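Local coordinates for HmuY protein (PDB 6R2H) that probably binds heme as a hemophore-like HmuY homologue of Prevotella intermedia, consistent with a part in heme acquisition, at residues 108-113 / 130-135; 134-139 / 156-161; 37-42 / 122-127; 29-34 / 64-69. All blocks are in the same frame, centred on the assembly; numbering follows the deposited sequence.

Contact 1: residues 108-113 / 130-135; sequences APADIV and TMLNGE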
loop_
_atom_site.group_PDB
_atom_site.type_symbol
_atom_site.label_atom_id
_atom_site.label_comp_id
_atom_site.label_asym_id
_atom_site.label_seq_id
_atom_site.Cartn_x
_atom_site.Cartn_y
_atom_site.Cartn_z
ATOM N N ALA A 108 -0.219 10.225 -5.222
ATOM C CA ALA A 108 -1.238 11.174 -5.646
ATOM C C ALA A 108 -2.482 11.005 -4.774
ATOM O O ALA A 108 -2.655 9.949 -4.169
ATOM C CB ALA A 108 -1.549 10.958 -7.104
ATOM N N PRO A 109 -3.339 12.047 -4.636
ATOM C CA PRO A 109 -4.556 11.951 -3.823
ATOM C C PRO A 109 -5.440 10.790 -4.255
ATOM O O PRO A 109 -5.586 10.530 -5.444
ATOM C CB PRO A 109 -5.259 13.290 -4.068
ATOM C CG PRO A 109 -4.118 14.240 -4.396
ATOM C CD PRO A 109 -3.149 13.397 -5.201
ATOM N N ALA A 110 -5.980 10.069 -3.267
ATOM C CA ALA A 110 -6.824 8.906 -3.488
ATOM C C ALA A 110 -7.674 8.668 -2.243
ATOM O O ALA A 110 -7.270 9.017 -1.135
ATOM C CB ALA A 110 -5.991 7.686 -3.837
ATOM N N ASP A 111 -8.856 8.084 -2.449
ATOM C CA ASP A 111 -9.711 7.680 -1.344
ATOM C C ASP A 111 -9.474 6.201 -1.070
ATOM O O ASP A 111 -9.286 5.426 -2.006
ATOM C CB ASP A 111 -11.187 7.896 -1.677
ATOM C CG ASP A 111 -11.566 9.342 -1.947
ATOM O OD1 ASP A 111 -10.833 10.226 -1.480
ATOM O OD2 ASP A 111 -12.604 9.574 -2.611
ATOM N N ILE A 112 -9.469 5.832 0.216
ATOM C CA ILE A 112 -9.389 4.439 0.624
ATOM C C ILE A 112 -10.673 4.080 1.371
ATOM O O ILE A 112 -11.383 4.958 1.868
ATOM C CB ILE A 112 -8.131 4.151 1.479
ATOM C CG1 ILE A 112 -8.107 4.984 2.766
ATOM C CG2 ILE A 112 -6.838 4.283 0.669
ATOM C CD1 ILE A 112 -7.256 4.381 3.875
ATOM N N VAL A 113 -10.944 2.775 1.456
ATOM C CA VAL A 113 -12.060 2.264 2.229
ATOM C C VAL A 113 -11.587 1.934 3.638
ATOM O O VAL A 113 -10.768 1.034 3.798
ATOM C CB VAL A 113 -12.672 1.022 1.550
ATOM C CG1 VAL A 113 -13.820 0.434 2.363
ATOM C CG2 VAL A 113 -13.147 1.365 0.151
ATOM N N THR A 130 -6.822 10.293 1.198
ATOM C CA THR A 130 -5.427 10.191 1.594
ATOM C C THR A 130 -4.521 10.300 0.361
ATOM O O THR A 130 -4.904 10.925 -0.626
ATOM C CB THR A 130 -5.200 8.917 2.412
ATOM O OG1 THR A 130 -3.849 8.990 2.885
ATOM C CG2 THR A 130 -5.464 7.658 1.608
ATOM N N MET A 131 -3.319 9.710 0.439
ATOM C CA MET A 131 -2.372 9.671 -0.666
ATOM C C MET A 131 -2.009 8.214 -0.933
ATOM O O MET A 131 -1.707 7.481 0.002
ATOM C CB MET A 131 -1.090 10.423 -0.302
ATOM C CG MET A 131 -1.268 11.924 -0.160
ATOM S SD MET A 131 -1.497 12.741 -1.750
ATOM C CE MET A 131 0.192 13.011 -2.278
ATOM N N LEU A 132 -2.049 7.791 -2.202
ATOM C CA LEU A 132 -1.599 6.448 -2.547
ATOM C C LEU A 132 -0.620 6.549 -3.703
ATOM O O LEU A 132 -0.653 7.526 -4.445
ATOM C CB LEU A 132 -2.785 5.582 -2.982
ATOM C CG LEU A 132 -3.782 5.147 -1.913
ATOM C CD1 LEU A 132 -4.708 4.085 -2.488
ATOM C CD2 LEU A 132 -3.097 4.615 -0.660
ATOM N N ASN A 133 0.214 5.515 -3.857
ATOM C CA ASN A 133 1.097 5.406 -5.007
ATOM C C ASN A 133 0.506 4.401 -5.988
ATOM O O ASN A 133 0.434 3.205 -5.686
ATOM C CB ASN A 133 2.507 4.948 -4.637
ATOM C CG ASN A 133 3.446 5.042 -5.819
ATOM O OD1 ASN A 133 3.426 4.194 -6.714
ATOM N ND2 ASN A 133 4.267 6.080 -5.827
ATOM N N GLY A 134 0.116 4.907 -7.166
ATOM C CA GLY A 134 -0.619 4.129 -8.148
ATOM C C GLY A 134 0.210 2.980 -8.718
ATOM O O GLY A 134 -0.315 1.892 -8.960
ATOM N N GLU A 135 1.511 3.237 -8.934
ATOM C CA GLU A 135 2.417 2.261 -9.519
ATOM C C GLU A 135 2.615 1.096 -8.553
ATOM O O GLU A 135 2.430 -0.057 -8.925
ATOM C CB GLU A 135 3.746 2.927 -9.893
ATOM C CG GLU A 135 4.628 2.110 -10.818
ATOM C CD GLU A 135 4.195 1.997 -12.268
ATOM O OE1 GLU A 135 3.041 2.351 -12.574
ATOM O OE2 GLU A 135 5.011 1.513 -13.075
#
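Ala108 and Ala110 pair with Leu132 and Thr130 as two antiparallel hydrogen-bonded pairs, while Pro109 and Met131 form the non-hydrogen-bonded pair between them, and the short strand axes pass 4.3 Å apart at 110°, far from antiparallel, as where a ribbon twists and coils. Each hydrogen-bonded pair carries two nearly straight N-H...O bonds; the shorter rung runs from Thr130 N to Ala110 O at 2.7 Å, and Ala108 N reaches Leu132 O at 2.8 Å. The remaining rung of the Ala110 pair is less regular, because Ala110 N stands 46° above the carbonyl plane of Thr130. Between the pairs, the CA-H of Pro109 points at Thr130 O (3.4 Å) and that of Met131 at Ala108 O.

On the face carrying Ala110, Thr130 and Leu132, the methyl Ala110 CB rests 3.9 Å from Leu132 CG. Further along, Ile112 CG2 touches two methyls, 3.8 Å from Thr130 CG2 and equally near Leu132 CD1. Thr130 holds its hydroxyl anti to the backbone N (chi1 -173°), which turns CG2 rather than OG1 to Ile112. Met131 runs alongside Pro109: the bent thioether chain folds back until SD is 3.9 Å from Pro109 CD and 3.5 Å from Pro109 N. The alternating paired rungs are those of a twisted antiparallel beta ladder, here joining adjacent strands 105-115 and 124-132 in the large sheet of the HmuY fold.

Contact 2: residues 134-139 / 156-161; sequences GEMGKW and FAVKFK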
loop_
_atom_site.group_PDB
_atom_site.type_symbol
_atom_site.label_atom_id
_atom_site.label_comp_id
_atom_site.label_asym_id
_atom_site.label_seq_id
_atom_site.Cartn_x
_atom_site.Cartn_y
_atom_site.Cartn_z
ATOM N N GLY A 134 0.116 4.907 -7.166
ATOM C CA GLY A 134 -0.619 4.129 -8.148
ATOM C C GLY A 134 0.210 2.980 -8.718
ATOM O O GLY A 134 -0.315 1.892 -8.960
ATOM N N GLU A 135 1.511 3.237 -8.934
ATOM C CA GLU A 135 2.417 2.261 -9.519
ATOM C C GLU A 135 2.615 1.096 -8.553
ATOM O O GLU A 135 2.430 -0.057 -8.925
ATOM C CB GLU A 135 3.746 2.927 -9.893
ATOM C CG GLU A 135 4.628 2.110 -10.818
ATOM C CD GLU A 135 4.195 1.997 -12.268
ATOM O OE1 GLU A 135 3.041 2.351 -12.574
ATOM O OE2 GLU A 135 5.011 1.513 -13.075
ATOM N N MET A 136 3.002 1.400 -7.311
ATOM C CA MET A 136 3.252 0.325 -6.369
ATOM C C MET A 136 1.975 -0.492 -6.174
ATOM O O MET A 136 2.042 -1.700 -5.938
ATOM C CB MET A 136 3.755 0.831 -5.017
ATOM C CG MET A 136 4.168 -0.319 -4.110
ATOM S SD MET A 136 5.342 0.173 -2.840
ATOM C CE MET A 136 6.854 0.111 -3.804
ATOM N N GLY A 137 0.826 0.187 -6.299
ATOM C CA GLY A 137 -0.488 -0.421 -6.184
ATOM C C GLY A 137 -0.663 -1.597 -7.141
ATOM O O GLY A 137 -1.518 -2.447 -6.914
ATOM N N LYS A 138 0.185 -1.671 -8.175
ATOM C CA LYS A 138 0.083 -2.713 -9.182
ATOM C C LYS A 138 0.669 -4.039 -8.695
ATOM O O LYS A 138 0.671 -5.019 -9.438
ATOM C CB LYS A 138 0.788 -2.285 -10.474
ATOM C CG LYS A 138 0.128 -1.168 -11.271
ATOM C CD LYS A 138 1.010 -0.742 -12.412
ATOM C CE LYS A 138 0.515 0.479 -13.153
ATOM N NZ LYS A 138 1.193 0.598 -14.468
ATOM N N TRP A 139 1.159 -4.091 -7.454
ATOM C CA TRP A 139 1.799 -5.306 -6.960
ATOM C C TRP A 139 0.839 -6.503 -6.965
ATOM O O TRP A 139 1.269 -7.662 -6.986
ATOM C CB TRP A 139 2.436 -5.067 -5.586
ATOM C CG TRP A 139 1.479 -4.977 -4.436
ATOM C CD1 TRP A 139 0.724 -3.894 -4.080
ATOM C CD2 TRP A 139 1.151 -6.016 -3.496
ATOM N NE1 TRP A 139 -0.057 -4.185 -2.991
ATOM C CE2 TRP A 139 0.191 -5.478 -2.604
ATOM C CE3 TRP A 139 1.567 -7.340 -3.319
ATOM C CZ2 TRP A 139 -0.347 -6.216 -1.548
ATOM C CZ3 TRP A 139 1.037 -8.065 -2.273
ATOM C CH2 TRP A 139 0.094 -7.509 -1.399
ATOM N N PHE A 156 9.801 -3.894 -8.324
ATOM C CA PHE A 156 9.480 -2.481 -8.257
ATOM C C PHE A 156 10.722 -1.720 -7.799
ATOM O O PHE A 156 11.360 -2.107 -6.823
ATOM C CB PHE A 156 8.318 -2.239 -7.285
ATOM C CG PHE A 156 6.991 -2.748 -7.773
ATOM C CD1 PHE A 156 6.663 -4.090 -7.672
ATOM C CD2 PHE A 156 6.078 -1.879 -8.353
ATOM C CE1 PHE A 156 5.442 -4.553 -8.138
ATOM C CE2 PHE A 156 4.861 -2.342 -8.827
ATOM C CZ PHE A 156 4.545 -3.677 -8.714
ATOM N N ALA A 157 11.037 -0.622 -8.494
ATOM C CA ALA A 157 12.111 0.283 -8.117
ATOM C C ALA A 157 11.518 1.496 -7.409
ATOM O O ALA A 157 10.523 2.041 -7.875
ATOM C CB ALA A 157 12.867 0.701 -9.354
ATOM N N VAL A 158 12.131 1.895 -6.280
ATOM C CA VAL A 158 11.672 3.008 -5.449
ATOM C C VAL A 158 12.850 3.936 -5.120
ATOM O O VAL A 158 13.838 3.482 -4.537
ATOM C CB VAL A 158 10.990 2.528 -4.148
ATOM C CG1 VAL A 158 10.055 3.582 -3.583
ATOM C CG2 VAL A 158 10.231 1.230 -4.344
ATOM N N LYS A 159 12.711 5.222 -5.496
ATOM C CA LYS A 159 13.635 6.308 -5.195
ATOM C C LYS A 159 13.002 7.184 -4.115
ATOM O O LYS A 159 11.860 7.618 -4.277
ATOM C CB LYS A 159 13.670 7.318 -6.350
ATOM C CG LYS A 159 14.552 7.066 -7.566
ATOM C CD LYS A 159 14.013 7.852 -8.765
ATOM C CE LYS A 159 14.996 8.141 -9.884
ATOM N NZ LYS A 159 15.695 9.437 -9.669
ATOM N N PHE A 160 13.759 7.488 -3.052
ATOM C CA PHE A 160 13.261 8.365 -2.001
ATOM C C PHE A 160 14.000 9.704 -2.035
ATOM O O PHE A 160 15.191 9.759 -2.340
ATOM C CB PHE A 160 13.374 7.696 -0.629
ATOM C CG PHE A 160 12.642 6.382 -0.506
ATOM C CD1 PHE A 160 11.268 6.340 -0.300
ATOM C CD2 PHE A 160 13.335 5.178 -0.603
ATOM C CE1 PHE A 160 10.616 5.118 -0.214
ATOM C CE2 PHE A 160 12.679 3.960 -0.509
ATOM C CZ PHE A 160 11.320 3.934 -0.298
ATOM N N LYS A 161 13.270 10.773 -1.684
ATOM C CA LYS A 161 13.760 12.143 -1.622
ATOM C C LYS A 161 15.034 12.237 -0.776
ATOM O O LYS A 161 15.860 13.125 -0.992
ATOM C CB LYS A 161 12.672 13.063 -1.048
ATOM C CG LYS A 161 12.958 14.561 -1.122
ATOM C CD LYS A 161 12.246 15.380 -0.063
ATOM C CE LYS A 161 12.870 15.259 1.322
ATOM N NZ LYS A 161 12.039 15.893 2.380
#
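Phe156 makes the largest single contribution to this contact, its ring set against the turn of residues 135-139. Backbone atoms meet much of it: Glu135 O lies at the ring edge, near its plane, 3.3 Å from Phe156 CE2, while Trp139 N comes obliquely to within 3.6 Å of Phe156 CZ. Trp139 CB adds an apolar touch, 4.0 Å from Phe156 CE1.

A second apolar group is made by Met136 and Val158, whose side chains cross at about a right angle. With CG anti to the backbone N (chi1 -173°) and a bend at chi3, the Met136 chain brings CE to 3.6 Å from Val158 CG2; the same methyl lies 4.4 Å from Phe156 CB.

Polar bonds hold the turn itself. Lys138 N donates to Glu135 O over 2.9 Å and Trp139 N to Met136 O over 3.0 Å, as expected of a 3-10 segment. Lys138 NZ forms a salt bridge with Glu135 OE1 whose hydrogen bond is weak, while the other carboxylate oxygen accepts the backbone N-H of Met87.

The turn follows strand 124-132 and packs on strand 155-160, itself flanked in the sheet by 83-87 and 165-174. Val85 and Met87 touch Phe156 from the first, and Phe170 meets the rings of Phe156 and Trp139 from the second.

Contact 3: residues 37-42 / 122-127; sequences REFRKY and EGVLGM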
loop_
_atom_site.group_PDB
_atom_site.type_symbol
_atom_site.label_atom_id
_atom_site.label_comp_id
_atom_site.label_asym_id
_atom_site.label_seq_id
_atom_site.Cartn_x
_atom_site.Cartn_y
_atom_site.Cartn_z
ATOM N N ARG A 37 -13.389 10.824 8.162
ATOM C CA ARG A 37 -14.142 9.857 7.378
ATOM C C ARG A 37 -15.460 10.458 6.899
ATOM O O ARG A 37 -16.098 11.245 7.599
ATOM C CB ARG A 37 -14.428 8.598 8.195
ATOM C CG ARG A 37 -13.303 8.231 9.145
ATOM C CD ARG A 37 -13.725 7.032 9.936
ATOM N NE ARG A 37 -12.589 6.189 10.243
ATOM C CZ ARG A 37 -12.724 5.046 10.885
ATOM N NH1 ARG A 37 -13.935 4.676 11.276
ATOM N NH2 ARG A 37 -11.669 4.286 11.137
ATOM N N GLU A 38 -15.858 10.042 5.694
ATOM C CA GLU A 38 -17.142 10.361 5.098
ATOM C C GLU A 38 -17.880 9.040 4.888
ATOM O O GLU A 38 -17.323 8.128 4.268
ATOM C CB GLU A 38 -16.876 11.075 3.771
ATOM C CG GLU A 38 -18.037 11.882 3.212
ATOM C CD GLU A 38 -17.561 12.881 2.173
ATOM O OE1 GLU A 38 -17.726 12.619 0.957
ATOM O OE2 GLU A 38 -17.006 13.912 2.583
ATOM N N PHE A 39 -19.095 8.924 5.453
ATOM C CA PHE A 39 -19.921 7.773 5.142
ATOM C C PHE A 39 -20.749 8.104 3.913
ATOM O O PHE A 39 -21.442 9.118 3.878
ATOM C CB PHE A 39 -20.700 7.271 6.358
ATOM C CG PHE A 39 -19.799 6.639 7.387
ATOM C CD1 PHE A 39 -19.165 7.417 8.353
ATOM C CD2 PHE A 39 -19.546 5.273 7.364
ATOM C CE1 PHE A 39 -18.298 6.842 9.270
ATOM C CE2 PHE A 39 -18.691 4.696 8.295
ATOM C CZ PHE A 39 -18.066 5.481 9.242
ATOM N N ARG A 40 -20.616 7.244 2.899
ATOM C CA ARG A 40 -21.197 7.512 1.598
ATOM C C ARG A 40 -22.197 6.411 1.268
ATOM O O ARG A 40 -21.852 5.229 1.380
ATOM C CB ARG A 40 -20.076 7.553 0.561
ATOM C CG ARG A 40 -19.078 8.676 0.785
ATOM C CD ARG A 40 -18.148 8.878 -0.390
ATOM N NE ARG A 40 -17.133 9.887 -0.092
ATOM C CZ ARG A 40 -15.914 9.897 -0.634
ATOM N NH1 ARG A 40 -15.568 8.951 -1.494
ATOM N NH2 ARG A 40 -15.050 10.846 -0.311
ATOM N N LYS A 41 -23.427 6.818 0.904
ATOM C CA LYS A 41 -24.443 5.889 0.426
ATOM C C LYS A 41 -24.484 5.971 -1.095
ATOM O O LYS A 41 -24.641 7.063 -1.647
ATOM C CB LYS A 41 -25.823 6.220 1.002
ATOM C CG LYS A 41 -26.887 5.141 0.829
ATOM C CD LYS A 41 -28.243 5.596 1.328
ATOM C CE LYS A 41 -29.263 4.479 1.377
ATOM N NZ LYS A 41 -28.961 3.521 2.468
ATOM N N TYR A 42 -24.343 4.809 -1.751
ATOM C CA TYR A 42 -24.214 4.743 -3.201
ATOM C C TYR A 42 -25.525 4.285 -3.839
ATOM O O TYR A 42 -26.116 3.304 -3.390
ATOM C CB TYR A 42 -23.023 3.865 -3.600
ATOM C CG TYR A 42 -21.664 4.417 -3.240
ATOM C CD1 TYR A 42 -21.022 5.335 -4.063
ATOM C CD2 TYR A 42 -21.007 4.014 -2.088
ATOM C CE1 TYR A 42 -19.776 5.853 -3.747
ATOM C CE2 TYR A 42 -19.758 4.520 -1.758
ATOM C CZ TYR A 42 -19.140 5.446 -2.586
ATOM O OH TYR A 42 -17.908 5.950 -2.275
ATOM N N GLU A 122 -26.613 -1.608 3.712
ATOM C CA GLU A 122 -27.105 -0.267 3.410
ATOM C C GLU A 122 -26.509 0.311 2.127
ATOM O O GLU A 122 -26.961 1.364 1.660
ATOM C CB GLU A 122 -26.781 0.716 4.540
ATOM C CG GLU A 122 -27.563 0.470 5.820
ATOM C CD GLU A 122 -27.181 1.401 6.953
ATOM O OE1 GLU A 122 -27.474 2.608 6.826
ATOM O OE2 GLU A 122 -26.580 0.919 7.944
ATOM N N GLY A 123 -25.471 -0.342 1.591
ATOM C CA GLY A 123 -24.716 0.198 0.468
ATOM C C GLY A 123 -23.966 1.474 0.855
ATOM O O GLY A 123 -23.887 2.425 0.073
ATOM N N VAL A 124 -23.445 1.485 2.091
ATOM C CA VAL A 124 -22.706 2.614 2.639
ATOM C C VAL A 124 -21.258 2.191 2.884
ATOM O O VAL A 124 -20.995 1.082 3.350
ATOM C CB VAL A 124 -23.359 3.160 3.932
ATOM C CG1 VAL A 124 -22.447 4.115 4.700
ATOM C CG2 VAL A 124 -24.714 3.802 3.669
ATOM N N LEU A 125 -20.327 3.100 2.574
ATOM C CA LEU A 125 -18.912 2.910 2.847
ATOM C C LEU A 125 -18.353 4.140 3.555
ATOM O O LEU A 125 -18.653 5.271 3.151
ATOM C CB LEU A 125 -18.174 2.719 1.516
ATOM C CG LEU A 125 -18.391 1.385 0.811
ATOM C CD1 LEU A 125 -17.906 1.471 -0.629
ATOM C CD2 LEU A 125 -17.667 0.262 1.540
ATOM N N GLY A 126 -17.518 3.880 4.576
ATOM C CA GLY A 126 -16.622 4.875 5.140
ATOM C C GLY A 126 -15.356 5.003 4.297
ATOM O O GLY A 126 -14.605 4.042 4.136
ATOM N N MET A 127 -15.138 6.215 3.774
ATOM C CA MET A 127 -14.042 6.540 2.877
ATOM C C MET A 127 -13.174 7.609 3.530
ATOM O O MET A 127 -13.707 8.498 4.193
ATOM C CB MET A 127 -14.621 7.165 1.606
ATOM C CG MET A 127 -15.557 6.247 0.846
ATOM S SD MET A 127 -14.630 5.048 -0.134
ATOM C CE MET A 127 -14.896 3.607 0.893
#
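Phe39 and Gly126 form the close-packed part of this antiparallel pairing, whose short strand axes run 4.5 Å apart at 152°. Gly126 has no side chain, and its CA approaches the Phe39 ring off-centre, 4.1 Å from the centroid and 29° from the normal: a CH-pi contact. On the same face Val124 CG1 lies beside the ring edge, near its plane, and is 4.0 Å from Phe39 CB. Backbone rungs lock the register. Glu38 with Met127 and Arg40 with Leu125 are hydrogen-bonded pairs, with Arg40 N donating to Leu125 O at 2.8 Å, and Tyr42 N extends the ladder to Gly123 O.

On the face of Glu38, Arg40, Leu125 and Met127, the methionine is buried but Glu38, Arg40 and Leu125 are only partly so. Met127 CB stands over the centre of the Arg40 guanidinium, 3.7 Å above its plane, and the two side chains run roughly perpendicular. Arg40 NE makes a salt bridge of 3.0 Å to Glu38 OE1, met from above the carboxylate plane, while NH1 has a second anionic partner in Asp111. Tyr42 CE2 packs 3.7 Å from Leu125 CD1, the side chains again roughly perpendicular. Back on the face of Phe39, the partly exposed Lys41 is extended from a CG anti to the backbone N (chi1 -167°) and bends at chi4, bringing NZ to a lone pair of Glu122 O at 3.1 Å.

Strand 37-42 thus lies between 124-132 and the edge strand 50-56, to which Phe39 and Lys41 are hydrogen-bonded. Short helix 119-122 leads into the pairing through Gly123, and strand 105-115 flanks 124-132 on its other side.

Contact 4: residues 29-34 / 64-69; sequences EQQAEL and DLPKKW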
loop_
_atom_site.group_PDB
_atom_site.type_symbol
_atom_site.label_atom_id
_atom_site.label_comp_id
_atom_site.label_asym_id
_atom_site.label_seq_id
_atom_site.Cartn_x
_atom_site.Cartn_y
_atom_site.Cartn_z
ATOM N N GLU A 29 5.395 -0.808 12.036
ATOM C CA GLU A 29 4.459 -0.390 13.060
ATOM C C GLU A 29 3.059 -0.400 12.448
ATOM O O GLU A 29 2.885 -0.076 11.277
ATOM C CB GLU A 29 4.824 1.018 13.540
ATOM C CG GLU A 29 5.815 1.078 14.684
ATOM C CD GLU A 29 6.229 2.509 14.996
ATOM O OE1 GLU A 29 7.417 2.816 14.822
ATOM O OE2 GLU A 29 5.362 3.317 15.409
ATOM N N GLN A 30 2.061 -0.766 13.254
ATOM C CA GLN A 30 0.673 -0.714 12.833
ATOM C C GLN A 30 0.043 0.572 13.361
ATOM O O GLN A 30 0.351 0.983 14.471
ATOM C CB GLN A 30 -0.036 -1.952 13.376
ATOM C CG GLN A 30 -1.506 -1.720 13.699
ATOM C CD GLN A 30 -2.289 -3.005 13.714
ATOM O OE1 GLN A 30 -1.805 -4.055 13.284
ATOM N NE2 GLN A 30 -3.507 -2.926 14.227
ATOM N N GLN A 31 -0.849 1.190 12.579
ATOM C CA GLN A 31 -1.561 2.375 13.039
ATOM C C GLN A 31 -2.863 2.546 12.256
ATOM O O GLN A 31 -2.903 2.216 11.081
ATOM C CB GLN A 31 -0.640 3.590 12.899
ATOM C CG GLN A 31 -1.184 4.861 13.527
ATOM C CD GLN A 31 -0.198 5.994 13.377
ATOM O OE1 GLN A 31 -0.156 6.681 12.357
ATOM N NE2 GLN A 31 0.619 6.204 14.397
ATOM N N ALA A 32 -3.916 3.067 12.900
ATOM C CA ALA A 32 -5.199 3.307 12.242
ATOM C C ALA A 32 -5.058 4.452 11.249
ATOM O O ALA A 32 -4.237 5.337 11.464
ATOM C CB ALA A 32 -6.271 3.645 13.257
ATOM N N GLU A 33 -5.856 4.416 10.176
ATOM C CA GLU A 33 -6.103 5.604 9.375
ATOM C C GLU A 33 -6.613 6.714 10.291
ATOM O O GLU A 33 -7.567 6.510 11.048
ATOM C CB GLU A 33 -7.175 5.338 8.314
ATOM C CG GLU A 33 -7.553 6.587 7.521
ATOM C CD GLU A 33 -6.367 7.299 6.884
ATOM O OE1 GLU A 33 -5.571 6.632 6.177
ATOM O OE2 GLU A 33 -6.221 8.514 7.113
ATOM N N LEU A 34 -5.994 7.893 10.192
ATOM C CA LEU A 34 -6.248 8.943 11.162
ATOM C C LEU A 34 -7.156 10.009 10.574
ATOM O O LEU A 34 -7.712 10.809 11.320
ATOM C CB LEU A 34 -4.922 9.543 11.639
ATOM C CG LEU A 34 -4.089 8.624 12.536
ATOM C CD1 LEU A 34 -2.816 9.314 13.002
ATOM C CD2 LEU A 34 -4.900 8.117 13.722
ATOM N N ASP A 64 1.319 12.455 13.665
ATOM C CA ASP A 64 1.165 11.292 14.532
ATOM C C ASP A 64 1.698 10.015 13.873
ATOM O O ASP A 64 1.736 8.969 14.517
ATOM C CB ASP A 64 -0.290 11.049 14.945
ATOM C CG ASP A 64 -1.003 12.251 15.524
ATOM O OD1 ASP A 64 -1.198 13.224 14.776
ATOM O OD2 ASP A 64 -1.388 12.189 16.700
ATOM N N LEU A 65 2.100 10.101 12.595
ATOM C CA LEU A 65 2.564 8.947 11.836
ATOM C C LEU A 65 3.837 8.388 12.465
ATOM O O LEU A 65 4.616 9.137 13.057
ATOM C CB LEU A 65 2.800 9.363 10.378
ATOM C CG LEU A 65 1.520 9.581 9.564
ATOM C CD1 LEU A 65 1.801 9.777 8.080
ATOM C CD2 LEU A 65 0.549 8.426 9.765
ATOM N N PRO A 66 4.082 7.056 12.388
ATOM C CA PRO A 66 5.342 6.477 12.852
ATOM C C PRO A 66 6.546 7.248 12.313
ATOM O O PRO A 66 6.478 7.889 11.259
ATOM C CB PRO A 66 5.292 5.033 12.337
ATOM C CG PRO A 66 3.813 4.732 12.295
ATOM C CD PRO A 66 3.155 6.031 11.884
ATOM N N LYS A 67 7.638 7.175 13.079
ATOM C CA LYS A 67 8.733 8.118 12.976
ATOM C C LYS A 67 9.574 7.782 11.751
ATOM O O LYS A 67 10.005 8.675 11.028
ATOM C CB LYS A 67 9.627 8.002 14.214
ATOM C CG LYS A 67 9.062 8.518 15.532
ATOM C CD LYS A 67 8.896 10.016 15.583
ATOM C CE LYS A 67 8.321 10.455 16.913
ATOM N NZ LYS A 67 7.796 11.840 16.859
ATOM N N LYS A 68 9.816 6.481 11.565
ATOM C CA LYS A 68 10.688 5.978 10.522
ATOM C C LYS A 68 9.928 4.950 9.687
ATOM O O LYS A 68 9.649 3.845 10.156
ATOM C CB LYS A 68 11.989 5.438 11.131
ATOM C CG LYS A 68 12.998 6.529 11.474
ATOM C CD LYS A 68 14.167 6.068 12.312
ATOM C CE LYS A 68 14.837 7.213 13.048
ATOM N NZ LYS A 68 15.610 6.741 14.223
ATOM N N TRP A 69 9.622 5.326 8.439
ATOM C CA TRP A 69 9.010 4.407 7.497
ATOM C C TRP A 69 9.328 4.863 6.081
ATOM O O TRP A 69 9.602 6.035 5.861
ATOM C CB TRP A 69 7.493 4.288 7.743
ATOM C CG TRP A 69 6.724 5.552 7.480
ATOM C CD1 TRP A 69 6.610 6.646 8.295
ATOM C CD2 TRP A 69 5.964 5.866 6.297
ATOM N NE1 TRP A 69 5.826 7.606 7.712
ATOM C CE2 TRP A 69 5.414 7.154 6.485
ATOM C CE3 TRP A 69 5.690 5.183 5.104
ATOM C CZ2 TRP A 69 4.612 7.765 5.519
ATOM C CZ3 TRP A 69 4.887 5.782 4.156
ATOM C CH2 TRP A 69 4.360 7.062 4.361
HETATM O O HOH W 1 7.366 5.815 15.422
#
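Gln31 NE2 donates to Asp64 O over 3.0 Å, the hydrogen bond that directly joins the two segments. It is somewhat bent, with 149° at the hydrogen, and the donor is tilted 35° from the carbonyl plane. The Gln31 chain reaches that carbonyl because CG lies anti to the backbone N (chi1 -172°) and the chain stays extended beyond it. Its amide also lies against apolar groups: OE1 is 3.2 Å from Leu65 CD2 and 3.4 Å from Pro66 CD, the proline coming from the opposite direction.

Strand 28-32 is one of the two edge strands of a four-stranded antiparallel sheet, and the irregular loop 64-69 runs beside it before entering strand 71-74 of the same sheet. Tyr20 on the adjacent strand 17-21 touches Gln31, Leu65 and Pro66, so the loop covers side chains from both strands.

Glu29 passes Pro66 head to tail, with Glu29 OE2 3.5 Å from Pro66 CB. A water bridges the same region: it donates to Glu29 OE1 at 3.1 Å and accepts a hydrogen bond from Lys67 N at 2.7 Å. At the other end Leu34 crosses Asp64, its CD1 touching Asp64 CB at 3.6 Å, while Asp64 OD1 accepts the backbone N-H of Thr61.

Overall arrangement
Contacts 1 and 3 both use strand 124-132, at different ends, and so tie strands 105-115, 124-132 and 37-42 into adjacent positions of the nine-stranded sheet; their centres are about 17 Å apart. Contact 2 continues from contact 1 through shared Gly134 and Glu135, about 12 Å between centres, and reaches strand 155-160 in that sheet. It lies on the opposite side of the chain's centre from contact 3, about 29 Å away between centres. Contact 4 lies at the edge of the four-stranded sheet and meets contact 1 through Glu33 and Ile112. Along the chain, contacts 3 and 4 interleave, as do 1 and 3, so distant sequence regions are woven into one all-beta body.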